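Local coordinates for ABC-type transport system, molybdenum-specific extracellular solute-binding protein (Clostridium difficile, PDB 4KD5) that probably captures molybdate or tungstate outside the cell and hands it to a membrane ABC transporter for import, at residues V6-S11 with V205-K210; S45-I50 with K68-E73; W156-N161 with N175-V180; V167-T172 with V181-E186. All blocks are in the same frame, centred on the assembly; numbering follows the deposited sequence.

Contact 1: V6-S11 with V205-K210. With FMT (formic acid), chain F.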
loop_
_atom_site.group_PDB
_atom_site.type_symbol
_atom_site.label_atom_id
_atom_site.label_comp_id
_atom_site.label_asym_id
_atom_site.label_seq_id
_atom_site.Cartn_x
_atom_site.Cartn_y
_atom_site.Cartn_z
ATOM N N VAL A 6 -6.355 9.174 5.214
ATOM C CA VAL A 6 -4.910 9.336 5.344
ATOM C C VAL A 6 -4.500 10.791 5.139
ATOM O O VAL A 6 -4.991 11.457 4.227
ATOM C CB VAL A 6 -4.154 8.447 4.336
ATOM C CG1 VAL A 6 -2.665 8.702 4.414
ATOM C CG2 VAL A 6 -4.435 6.984 4.606
ATOM N N GLU A 7 -3.608 11.280 5.996
ATOM C CA GLU A 7 -3.072 12.627 5.852
ATOM C C GLU A 7 -1.584 12.567 5.527
ATOM O O GLU A 7 -0.772 12.179 6.370
ATOM C CB GLU A 7 -3.317 13.440 7.126
ATOM C CG GLU A 7 -4.790 13.580 7.486
ATOM C CD GLU A 7 -5.013 14.203 8.851
ATOM O OE1 GLU A 7 -4.026 14.399 9.589
ATOM O OE2 GLU A 7 -6.180 14.495 9.185
ATOM N N LEU A 8 -1.234 12.944 4.299
ATOM C CA LEU A 8 0.160 12.948 3.864
ATOM C C LEU A 8 0.778 14.337 4.009
ATOM O O LEU A 8 0.178 15.342 3.608
ATOM C CB LEU A 8 0.284 12.477 2.412
ATOM C CG LEU A 8 -0.070 11.030 2.078
ATOM C CD1 LEU A 8 0.103 10.768 0.588
ATOM C CD2 LEU A 8 0.783 10.069 2.875
ATOM N N ASN A 9 1.969 14.394 4.594
ATOM C CA ASN A 9 2.719 15.638 4.654
ATOM C C ASN A 9 3.712 15.711 3.506
ATOM O O ASN A 9 4.631 14.892 3.417
ATOM C CB ASN A 9 3.450 15.759 5.995
ATOM C CG ASN A 9 2.529 16.168 7.123
ATOM O OD1 ASN A 9 1.852 17.194 7.048
ATOM N ND2 ASN A 9 2.487 15.357 8.174
ATOM N N ILE A 10 3.522 16.681 2.618
ATOM C CA ILE A 10 4.455 16.879 1.515
ATOM C C ILE A 10 5.239 18.179 1.691
ATOM O O ILE A 10 4.654 19.244 1.895
ATOM C CB ILE A 10 3.749 16.872 0.142
ATOM C CG1 ILE A 10 3.258 15.470 -0.206
ATOM C CG2 ILE A 10 4.691 17.341 -0.953
ATOM C CD1 ILE A 10 1.932 15.110 0.398
ATOM N N SER A 11 6.563 18.084 1.626
ATOM C CA SER A 11 7.414 19.270 1.608
ATOM C C SER A 11 7.990 19.436 0.205
ATOM O O SER A 11 8.552 18.491 -0.351
ATOM C CB SER A 11 8.535 19.151 2.636
ATOM O OG SER A 11 9.235 17.936 2.490
ATOM N N VAL A 205 3.994 5.050 4.191
ATOM C CA VAL A 205 4.866 4.823 3.045
ATOM C C VAL A 205 4.083 4.490 1.780
ATOM O O VAL A 205 4.290 5.105 0.736
ATOM C CB VAL A 205 5.923 3.736 3.342
ATOM C CG1 VAL A 205 6.736 3.419 2.102
ATOM C CG2 VAL A 205 6.849 4.185 4.450
ATOM N N ASP A 206 3.167 3.535 1.883
ATOM C CA ASP A 206 2.356 3.123 0.739
ATOM C C ASP A 206 1.450 4.228 0.191
ATOM O O ASP A 206 1.380 4.433 -1.019
ATOM C CB ASP A 206 1.542 1.869 1.075
ATOM C CG ASP A 206 2.326 0.588 0.844
ATOM O OD1 ASP A 206 2.976 0.101 1.793
ATOM O OD2 ASP A 206 2.293 0.073 -0.295
ATOM N N ALA A 207 0.766 4.946 1.076
ATOM C CA ALA A 207 -0.047 6.082 0.649
ATOM C C ALA A 207 0.818 7.140 -0.044
ATOM O O ALA A 207 0.367 7.820 -0.967
ATOM C CB ALA A 207 -0.775 6.683 1.827
ATOM N N ALA A 208 2.062 7.270 0.407
ATOM C CA ALA A 208 3.001 8.217 -0.186
ATOM C C ALA A 208 3.485 7.738 -1.555
ATOM O O ALA A 208 3.598 8.533 -2.492
ATOM C CB ALA A 208 4.174 8.446 0.743
ATOM N N LYS A 209 3.793 6.447 -1.660
ATOM C CA LYS A 209 4.203 5.858 -2.930
ATOM C C LYS A 209 3.111 6.005 -3.983
ATOM O O LYS A 209 3.389 6.252 -5.154
ATOM C CB LYS A 209 4.545 4.374 -2.753
ATOM C CG LYS A 209 5.773 4.081 -1.908
ATOM C CD LYS A 209 6.264 2.646 -2.151
ATOM C CE LYS A 209 7.381 2.258 -1.185
ATOM N NZ LYS A 209 8.131 1.032 -1.601
ATOM N N LYS A 210 1.865 5.841 -3.556
ATOM C CA LYS A 210 0.727 5.952 -4.464
ATOM C C LYS A 210 0.516 7.387 -4.936
ATOM O O LYS A 210 0.160 7.619 -6.087
ATOM C CB LYS A 210 -0.550 5.416 -3.809
ATOM C CG LYS A 210 -0.909 3.984 -4.187
ATOM C CD LYS A 210 0.181 2.991 -3.810
ATOM C CE LYS A 210 -0.215 1.565 -4.178
ATOM N NZ LYS A 210 -0.478 1.400 -5.639
HETATM C C FMT F . -0.994 3.561 3.949
HETATM O O1 FMT F . 0.193 3.752 4.211
HETATM O O2 FMT F . -1.394 3.017 2.920
#

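Contact 2: S45-I50 with K68-E73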
loop_
_atom_site.group_PDB
_atom_site.type_symbol
_atom_site.label_atom_id
_atom_site.label_comp_id
_atom_site.label_asym_id
_atom_site.label_seq_id
_atom_site.Cartn_x
_atom_site.Cartn_y
_atom_site.Cartn_z
ATOM N N SER A 45 16.951 23.638 3.856
ATOM C CA SER A 45 16.358 23.697 5.187
ATOM C C SER A 45 15.333 22.585 5.387
ATOM O O SER A 45 15.206 22.026 6.479
ATOM C CB SER A 45 15.708 25.059 5.414
ATOM O OG SER A 45 16.643 26.097 5.210
ATOM N N LEU A 46 14.595 22.283 4.324
ATOM C CA LEU A 46 13.663 21.164 4.321
ATOM C C LEU A 46 14.408 19.860 4.596
ATOM O O LEU A 46 13.903 18.980 5.293
ATOM C CB LEU A 46 12.925 21.091 2.982
ATOM C CG LEU A 46 12.078 22.309 2.607
ATOM C CD1 LEU A 46 11.490 22.175 1.209
ATOM C CD2 LEU A 46 10.969 22.522 3.624
ATOM N N GLN A 47 15.615 19.751 4.049
ATOM C CA GLN A 47 16.489 18.607 4.302
ATOM C C GLN A 47 16.815 18.489 5.790
ATOM O O GLN A 47 16.770 17.395 6.357
ATOM C CB GLN A 47 17.784 18.748 3.492
ATOM C CG GLN A 47 18.872 17.747 3.857
ATOM C CD GLN A 47 20.234 18.129 3.300
ATOM O OE1 GLN A 47 20.334 18.874 2.326
ATOM N NE2 GLN A 47 21.292 17.618 3.921
ATOM N N GLN A 48 17.129 19.623 6.413
ATOM C CA GLN A 48 17.487 19.670 7.830
ATOM C C GLN A 48 16.352 19.187 8.733
ATOM O O GLN A 48 16.589 18.460 9.695
ATOM C CB GLN A 48 17.917 21.089 8.219
ATOM C CG GLN A 48 19.202 21.548 7.548
ATOM C CD GLN A 48 19.239 23.045 7.296
ATOM O OE1 GLN A 48 19.995 23.523 6.450
ATOM N NE2 GLN A 48 18.423 23.792 8.032
ATOM N N GLN A 49 15.123 19.588 8.417
ATOM C CA GLN A 49 13.956 19.161 9.189
ATOM C C GLN A 49 13.758 17.650 9.131
ATOM O O GLN A 49 13.494 17.011 10.150
ATOM C CB GLN A 49 12.693 19.880 8.704
ATOM C CG GLN A 49 12.632 21.347 9.081
ATOM C CD GLN A 49 12.725 21.569 10.578
ATOM O OE1 GLN A 49 11.878 21.101 11.341
ATOM N NE2 GLN A 49 13.765 22.278 11.009
ATOM N N ILE A 50 13.879 17.088 7.934
ATOM C CA ILE A 50 13.802 15.645 7.746
ATOM C C ILE A 50 14.920 14.957 8.537
ATOM O O ILE A 50 14.729 13.872 9.087
ATOM C CB ILE A 50 13.882 15.279 6.247
ATOM C CG1 ILE A 50 12.703 15.892 5.493
ATOM C CG2 ILE A 50 13.907 13.776 6.043
ATOM C CD1 ILE A 50 12.733 15.647 4.002
ATOM N N LYS A 68 20.896 13.356 -2.135
ATOM C CA LYS A 68 22.081 12.529 -1.933
ATOM C C LYS A 68 22.484 12.414 -0.467
ATOM O O LYS A 68 22.828 11.331 0.002
ATOM C CB LYS A 68 23.248 13.048 -2.784
ATOM C CG LYS A 68 23.277 12.478 -4.198
ATOM C CD LYS A 68 24.252 13.225 -5.101
ATOM C CE LYS A 68 24.226 12.667 -6.518
ATOM N NZ LYS A 68 25.120 13.421 -7.443
ATOM N N VAL A 69 22.440 13.534 0.250
ATOM C CA VAL A 69 22.749 13.542 1.677
ATOM C C VAL A 69 21.732 12.696 2.430
ATOM O O VAL A 69 22.099 11.796 3.184
ATOM C CB VAL A 69 22.733 14.960 2.256
ATOM C CG1 VAL A 69 23.108 14.933 3.722
ATOM C CG2 VAL A 69 23.689 15.855 1.485
ATOM N N LEU A 70 20.453 12.994 2.213
ATOM C CA LEU A 70 19.361 12.261 2.845
ATOM C C LEU A 70 19.450 10.753 2.624
ATOM O O LEU A 70 19.169 9.975 3.532
ATOM C CB LEU A 70 18.006 12.791 2.364
ATOM C CG LEU A 70 17.625 14.180 2.878
ATOM C CD1 LEU A 70 16.310 14.650 2.285
ATOM C CD2 LEU A 70 17.542 14.159 4.386
ATOM N N ASP A 71 19.853 10.344 1.426
ATOM C CA ASP A 71 19.976 8.922 1.114
ATOM C C ASP A 71 21.222 8.331 1.774
ATOM O O ASP A 71 21.227 7.172 2.188
ATOM C CB ASP A 71 20.003 8.701 -0.401
ATOM C CG ASP A 71 19.709 7.265 -0.786
ATOM O OD1 ASP A 71 18.987 6.580 -0.028
ATOM O OD2 ASP A 71 20.195 6.825 -1.850
ATOM N N GLU A 72 22.273 9.141 1.882
ATOM C CA GLU A 72 23.494 8.746 2.584
ATOM C C GLU A 72 23.207 8.481 4.059
ATOM O O GLU A 72 23.790 7.581 4.666
ATOM C CB GLU A 72 24.568 9.834 2.440
ATOM C CG GLU A 72 25.680 9.773 3.487
ATOM C CD GLU A 72 26.781 10.792 3.239
ATOM O OE1 GLU A 72 26.456 11.970 2.977
ATOM O OE2 GLU A 72 27.971 10.415 3.306
ATOM N N GLU A 73 22.301 9.270 4.628
ATOM C CA GLU A 73 21.922 9.128 6.029
ATOM C C GLU A 73 20.725 8.186 6.173
ATOM O O GLU A 73 20.169 8.036 7.263
ATOM C CB GLU A 73 21.612 10.502 6.635
ATOM C CG GLU A 73 22.758 11.510 6.528
ATOM C CD GLU A 73 22.291 12.951 6.684
ATOM O OE1 GLU A 73 21.082 13.205 6.504
ATOM O OE2 GLU A 73 23.130 13.826 6.983
#

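Contact 3: W156-N161 with N175-V180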
loop_
_atom_site.group_PDB
_atom_site.type_symbol
_atom_site.label_atom_id
_atom_site.label_comp_id
_atom_site.label_asym_id
_atom_site.label_seq_id
_atom_site.Cartn_x
_atom_site.Cartn_y
_atom_site.Cartn_z
ATOM N N TRP A 156 12.868 43.756 -15.845
ATOM C CA TRP A 156 13.797 44.516 -16.679
ATOM C C TRP A 156 13.481 44.330 -18.155
ATOM O O TRP A 156 13.506 45.283 -18.933
ATOM C CB TRP A 156 15.237 44.055 -16.423
ATOM C CG TRP A 156 15.776 44.418 -15.076
ATOM C CD1 TRP A 156 15.155 45.159 -14.114
ATOM C CD2 TRP A 156 17.064 44.053 -14.541
ATOM N NE1 TRP A 156 15.974 45.278 -13.014
ATOM C CE2 TRP A 156 17.136 44.614 -13.249
ATOM C CE3 TRP A 156 18.139 43.318 -15.032
ATOM C CZ2 TRP A 156 18.273 44.450 -12.443
ATOM C CZ3 TRP A 156 19.257 43.160 -14.227
ATOM C CH2 TRP A 156 19.315 43.724 -12.948
ATOM N N VAL A 157 13.191 43.087 -18.526
ATOM C CA VAL A 157 12.918 42.728 -19.912
ATOM C C VAL A 157 11.570 43.289 -20.364
ATOM O O VAL A 157 11.428 43.753 -21.494
ATOM C CB VAL A 157 12.970 41.199 -20.099
ATOM C CG1 VAL A 157 12.588 40.825 -21.496
ATOM C CG2 VAL A 157 14.366 40.675 -19.790
ATOM N N GLN A 158 10.592 43.255 -19.465
ATOM C CA GLN A 158 9.266 43.817 -19.721
ATOM C C GLN A 158 9.323 45.326 -19.930
ATOM O O GLN A 158 8.602 45.874 -20.758
ATOM C CB GLN A 158 8.330 43.516 -18.546
ATOM C CG GLN A 158 7.297 42.432 -18.800
ATOM C CD GLN A 158 6.513 42.070 -17.549
ATOM O OE1 GLN A 158 6.672 40.980 -16.998
ATOM N NE2 GLN A 158 5.660 42.984 -17.098
ATOM N N SER A 159 10.184 45.986 -19.163
ATOM C CA SER A 159 10.282 47.442 -19.179
ATOM C C SER A 159 11.264 47.936 -20.233
ATOM O O SER A 159 11.385 49.142 -20.454
ATOM C CB SER A 159 10.697 47.968 -17.804
ATOM O OG SER A 159 12.006 47.546 -17.473
ATOM N N GLY A 160 11.973 47.011 -20.875
ATOM C CA GLY A 160 12.893 47.368 -21.941
ATOM C C GLY A 160 14.285 47.731 -21.463
ATOM O O GLY A 160 15.177 47.996 -22.272
ATOM N N ASN A 161 14.470 47.748 -20.146
ATOM C CA ASN A 161 15.772 48.037 -19.556
ATOM C C ASN A 161 16.819 47.025 -20.001
ATOM O O ASN A 161 17.996 47.348 -20.126
ATOM C CB ASN A 161 15.675 48.062 -18.031
ATOM C CG ASN A 161 15.146 49.382 -17.503
ATOM O OD1 ASN A 161 13.944 49.657 -17.564
ATOM N ND2 ASN A 161 16.041 50.204 -16.969
ATOM N N ASN A 175 2.079 35.040 -18.471
ATOM C CA ASN A 175 2.636 36.367 -18.768
ATOM C C ASN A 175 2.753 36.644 -20.272
ATOM O O ASN A 175 3.638 36.109 -20.949
ATOM C CB ASN A 175 3.996 36.556 -18.076
ATOM C CG ASN A 175 4.429 38.019 -18.003
ATOM O OD1 ASN A 175 3.713 38.922 -18.445
ATOM N ND2 ASN A 175 5.604 38.255 -17.431
ATOM N N ASP A 176 1.857 37.483 -20.786
ATOM C CA ASP A 176 1.845 37.830 -22.208
ATOM C C ASP A 176 2.723 39.041 -22.518
ATOM O O ASP A 176 3.004 39.331 -23.683
ATOM C CB ASP A 176 0.415 38.093 -22.685
ATOM C CG ASP A 176 -0.280 39.176 -21.879
ATOM O OD1 ASP A 176 -0.194 39.144 -20.634
ATOM O OD2 ASP A 176 -0.918 40.061 -22.492
ATOM N N LYS A 177 3.157 39.740 -21.473
ATOM C CA LYS A 177 3.974 40.941 -21.635
ATOM C C LYS A 177 5.360 40.592 -22.163
ATOM O O LYS A 177 5.992 41.390 -22.853
ATOM C CB LYS A 177 4.101 41.684 -20.306
ATOM C CG LYS A 177 2.782 41.926 -19.593
ATOM C CD LYS A 177 1.746 42.556 -20.513
ATOM C CE LYS A 177 0.401 42.700 -19.807
ATOM N NZ LYS A 177 -0.703 43.017 -20.760
ATOM N N ILE A 178 5.826 39.395 -21.823
ATOM C CA ILE A 178 7.077 38.872 -22.356
ATOM C C ILE A 178 6.774 37.762 -23.350
ATOM O O ILE A 178 5.636 37.300 -23.444
ATOM C CB ILE A 178 7.978 38.294 -21.253
ATOM C CG1 ILE A 178 7.307 37.099 -20.581
ATOM C CG2 ILE A 178 8.322 39.351 -20.226
ATOM C CD1 ILE A 178 8.127 35.834 -20.652
ATOM N N LYS A 179 7.799 37.329 -24.075
ATOM C CA LYS A 179 7.665 36.218 -25.008
ATOM C C LYS A 179 8.918 35.344 -24.961
ATOM O O LYS A 179 10.022 35.846 -24.740
ATOM C CB LYS A 179 7.398 36.748 -26.419
ATOM C CG LYS A 179 8.452 36.393 -27.452
ATOM C CD LYS A 179 8.278 37.260 -28.695
ATOM C CE LYS A 179 9.313 36.919 -29.757
ATOM N NZ LYS A 179 9.244 37.840 -30.928
ATOM N N VAL A 180 8.744 34.036 -25.140
ATOM C CA VAL A 180 9.875 33.107 -25.120
ATOM C C VAL A 180 10.471 32.989 -26.517
ATOM O O VAL A 180 9.880 32.369 -27.402
ATOM C CB VAL A 180 9.457 31.720 -24.602
ATOM C CG1 VAL A 180 10.637 30.761 -24.610
ATOM C CG2 VAL A 180 8.892 31.834 -23.200
#

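Contact 4: V167-T172 with V181-E186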
loop_
_atom_site.group_PDB
_atom_site.type_symbol
_atom_site.label_atom_id
_atom_site.label_comp_id
_atom_site.label_asym_id
_atom_site.label_seq_id
_atom_site.Cartn_x
_atom_site.Cartn_y
_atom_site.Cartn_z
ATOM N N VAL A 167 15.912 32.870 -18.174
ATOM C CA VAL A 167 14.913 32.578 -17.158
ATOM C C VAL A 167 14.397 31.145 -17.333
ATOM O O VAL A 167 14.583 30.557 -18.393
ATOM C CB VAL A 167 13.780 33.628 -17.247
ATOM C CG1 VAL A 167 12.541 33.042 -17.890
ATOM C CG2 VAL A 167 13.461 34.202 -15.887
ATOM N N TYR A 168 13.789 30.570 -16.296
ATOM C CA TYR A 168 13.159 29.255 -16.438
ATOM C C TYR A 168 11.854 29.387 -17.218
ATOM O O TYR A 168 11.199 30.423 -17.151
ATOM C CB TYR A 168 12.877 28.622 -15.072
ATOM C CG TYR A 168 14.102 28.158 -14.323
ATOM C CD1 TYR A 168 15.312 27.971 -14.972
ATOM C CD2 TYR A 168 14.043 27.899 -12.964
ATOM C CE1 TYR A 168 16.429 27.543 -14.286
ATOM C CE2 TYR A 168 15.152 27.471 -12.272
ATOM C CZ TYR A 168 16.343 27.296 -12.939
ATOM O OH TYR A 168 17.451 26.870 -12.256
ATOM N N PHE A 169 11.461 28.347 -17.947
ATOM C CA PHE A 169 10.211 28.412 -18.693
ATOM C C PHE A 169 9.021 28.582 -17.755
ATOM O O PHE A 169 8.055 29.265 -18.084
ATOM C CB PHE A 169 10.024 27.172 -19.557
ATOM C CG PHE A 169 8.911 27.299 -20.551
ATOM C CD1 PHE A 169 8.960 28.272 -21.541
ATOM C CD2 PHE A 169 7.820 26.448 -20.506
ATOM C CE1 PHE A 169 7.936 28.395 -22.461
ATOM C CE2 PHE A 169 6.791 26.566 -21.427
ATOM C CZ PHE A 169 6.850 27.541 -22.405
ATOM N N SER A 170 9.104 27.965 -16.580
ATOM C CA SER A 170 8.022 28.031 -15.601
ATOM C C SER A 170 7.818 29.439 -15.047
ATOM O O SER A 170 6.753 29.751 -14.508
ATOM C CB SER A 170 8.253 27.040 -14.461
ATOM O OG SER A 170 9.483 27.263 -13.812
ATOM N N ASP A 171 8.839 30.284 -15.178
ATOM C CA ASP A 171 8.738 31.675 -14.750
ATOM C C ASP A 171 8.050 32.535 -15.808
ATOM O O ASP A 171 7.781 33.712 -15.579
ATOM C CB ASP A 171 10.128 32.246 -14.457
ATOM C CG ASP A 171 10.830 31.538 -13.312
ATOM O OD1 ASP A 171 10.166 31.201 -12.309
ATOM O OD2 ASP A 171 12.058 31.332 -13.416
ATOM N N THR A 172 7.770 31.939 -16.964
ATOM C CA THR A 172 7.177 32.671 -18.086
ATOM C C THR A 172 5.673 32.474 -18.226
ATOM O O THR A 172 5.002 33.285 -18.866
ATOM C CB THR A 172 7.832 32.301 -19.433
ATOM O OG1 THR A 172 7.391 30.999 -19.842
ATOM C CG2 THR A 172 9.343 32.311 -19.305
ATOM N N VAL A 181 11.642 33.591 -26.701
ATOM C CA VAL A 181 12.303 33.644 -28.001
ATOM C C VAL A 181 12.815 32.278 -28.451
ATOM O O VAL A 181 12.588 31.851 -29.584
ATOM C CB VAL A 181 13.487 34.620 -27.965
ATOM C CG1 VAL A 181 14.178 34.658 -29.302
ATOM C CG2 VAL A 181 13.023 36.012 -27.575
ATOM N N GLU A 182 13.515 31.599 -27.551
ATOM C CA GLU A 182 14.105 30.304 -27.857
ATOM C C GLU A 182 14.480 29.590 -26.565
ATOM O O GLU A 182 14.849 30.233 -25.578
ATOM C CB GLU A 182 15.348 30.483 -28.737
ATOM C CG GLU A 182 15.909 29.184 -29.300
ATOM C CD GLU A 182 17.151 29.398 -30.150
ATOM O OE1 GLU A 182 17.919 28.430 -30.328
ATOM O OE2 GLU A 182 17.357 30.526 -30.647
ATOM N N LYS A 183 14.380 28.265 -26.564
ATOM C CA LYS A 183 14.811 27.484 -25.414
ATOM C C LYS A 183 16.242 27.018 -25.640
ATOM O O LYS A 183 16.563 26.494 -26.705
ATOM C CB LYS A 183 13.889 26.283 -25.197
ATOM C CG LYS A 183 12.407 26.642 -25.165
ATOM C CD LYS A 183 11.567 25.564 -24.489
ATOM C CE LYS A 183 10.114 26.001 -24.360
ATOM N NZ LYS A 183 9.313 25.069 -23.518
ATOM N N THR A 184 17.099 27.217 -24.642
ATOM C CA THR A 184 18.489 26.785 -24.744
ATOM C C THR A 184 18.547 25.276 -24.914
ATOM O O THR A 184 17.722 24.553 -24.354
ATOM C CB THR A 184 19.338 27.213 -23.520
ATOM O OG1 THR A 184 18.916 26.495 -22.355
ATOM C CG2 THR A 184 19.210 28.708 -23.274
ATOM N N ASP A 185 19.523 24.808 -25.669
ATOM C CA ASP A 185 19.718 23.391 -25.860
ATOM C C ASP A 185 20.059 22.760 -24.524
ATOM O O ASP A 185 20.850 23.287 -23.765
ATOM C CB ASP A 185 20.857 23.168 -26.848
ATOM C CG ASP A 185 20.789 21.828 -27.523
ATOM O OD1 ASP A 185 20.256 20.879 -26.922
ATOM O OD2 ASP A 185 21.276 21.714 -28.661
ATOM N N GLU A 186 19.467 21.613 -24.249
ATOM C CA GLU A 186 19.692 20.917 -22.986
ATOM C C GLU A 186 21.125 20.406 -22.840
ATOM O O GLU A 186 21.626 20.264 -21.726
ATOM C CB GLU A 186 18.695 19.764 -22.834
ATOM C CG GLU A 186 17.240 20.199 -22.738
ATOM C CD GLU A 186 16.580 19.734 -21.451
ATOM O OE1 GLU A 186 15.353 19.917 -21.310
ATOM O OE2 GLU A 186 17.292 19.188 -20.582
#

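Contact 1: V6-S11 with V205-K210
Leu8 and Val6, on the same side of strand 6-13, meet Ala207 and Ala208 in the first turn of helix 205-215, and the contact is almost wholly apolar. The two branches of Leu8 divide the work. CD2 lies 3.9 Å from the Ala207 methyl CB and 4.3 Å from CB of Ala208, while CD1 comes up to the backbone, 3.3 Å from Ala207 O. Val6 uses a single methyl: with CG1 anti to its own backbone N (chi1 176°), that branch reaches Ala207 CB at 3.8 Å. Ala207 turns its methyl toward the strand, and Ala208 adds a looser contact beside it.

The polar element is a formic acid, probably from the crystallisation liquor. Ala207 N, in the opening turn where amides have no earlier helical carbonyl to bind, gives its O1 a weak hydrogen bond of 3.4 Å.

Leu8 also packs on Val34 and Leu36 of the adjoining strand, and Ala208 rests on Val198. Asp206 packs on Asp206 of the second subunit. The segment axes approach to 9.1 Å and cross at -65°, helix 205-215 being packed across one face of the parallel strands in one α/β lobe of a periplasmic binding protein-like fold.

Contact 2: S45-I50 with K68-E73
Val69 is the first residue of 68-73 to touch the other helix, meeting the end of Gln47. Amide nitrogen NE2 of Gln47 sits 3.2 Å from Val69 CG1 and 3.5 Å from Val69 CB, the two side chains crossing at about a right angle. Gln47 reaches this far because CG stands anti to the backbone N (chi1 170°) and the chain runs on extended. NE2 also donates to Glu51 OE2, one turn later on its own helix, which helps fix the amide's rotation.

Leu70 follows, buried between the helices. Its CD2 touches the aliphatic CG of Gln47 at 3.9 Å and CG2 of Ile50 at 4.0 Å; CD1 meets Ile50 CD1 at 4.1 Å. The helix segments run nearly parallel, 12° apart with axes 10.6 Å from each other, as neighbouring helices do in an α/β sandwich: strand 58-60 links them, and its Phe59 is packed against by both Leu70 and Ile50.

Glu73 leaves helical geometry, though its N still bonds to Val69 O at 2.9 Å. Its OE1 lies close to Glu51 OE2, a pairing that would probably raise the proton affinity of one carboxylate, and Glu73 packs on Ala42 of the third subunit.

Contact 3: W156-N161 with N175-V180
An Asx turn at Asn175, just ahead of strand 178-183, presents its amide to Gln158 near the end of helix 150-159. Within the turn, Asn175 OD1 accepts from Lys177 N at 3.2 Å, which holds the carboxamide in place. The other end of that group reaches across: Asn175 ND2 donates to Gln158 OE1 at 3.0 Å with an almost straight N-H...O angle of 174°. Gln158 OE1 lies in the plane of the asparagine amide, yet the donor stands well above the carbonyl plane of the glutamine, and the two amide planes are 78° apart.

The stem of Gln158 does the apolar packing. Its CG lies 3.5 Å from Ile178 CG2 and 3.6 Å from Lys177 CB, so the methylene is covered by two successive residues. To get there Gln158 leaves a staggered first torsion (chi1 -105°) and then extends. Lys177 offers mainly its CB; its chain bends at chi2 and carries NZ away to a weak salt bridge with Asp176 OD2.

Further in, Ile178 packs on Ile92 of strand 82-94 and on Thr172, while the backbones of Lys177 and Lys179 bond to Ala95 and Ser93. The helix end is thus tied to the head of the strand that pairs with 82-94.

Contact 4: V167-T172 with V181-E186
Phe169 O is gripped twice from Thr172, by the backbone N at 2.9 Å and by hydroxyl OG1 at 2.6 Å, the latter in the carbonyl plane on a lone pair. These bonds close the short 3-10 turn 169-171 that follows strand 164-168 in this lobe of a periplasmic binding protein-like fold, and they anchor the backbone of the residue whose ring meets Lys183. The preceding residue, Tyr168, is predicted to bind molybdate; its side chain packs on helix 122-133, whereas the Phe169 ring is directed to strand 178-183.

With CG anti to the backbone N (chi1 -168°), the ring is carried on toward Lys183. The lysine comes to it from the strand with an extended chain, its side chain also touching Val90 of strand 82-94. A classic beta bulge, in which Val181 and Glu182 both face Leu91, immediately precedes this lysine, and Thr184 beyond it bonds through OG1 to Leu89 O.

The contact itself is a cation-pi interaction on one face of the ring. Lys183 NZ sits 3.4 Å from the centroid of the Phe169 ring, 4° off the normal, almost directly over the centre. The adjoining methylene adds a CH-pi contact, with Lys183 CE 3.8 Å from Phe169 CE1.

How the contacts relate
The four contacts fall into two pairs, one in each lobe. Contacts 1 and 2 touch where Ser11 CB meets Leu46 CD2 at 4.3 Å. Contacts 3 and 4 share strand 178-183 and meet more broadly, with Val180 CG2 3.6 Å from Phe169 CE1 and Ile178 CD1 3.7 Å from Thr172 CB. Between pairs the centres are about 29 to 39 Å apart. Residues predicted to bind molybdate occur in both lobes: contact 4 contains Tyr168, the Gln47 side chain of contact 2 is about 6 Å from that of Ser43, contact 3 stands farther off, and contact 1 lies away from them. A bound 2-butanol lies about 10 Å from the Val69 side chain.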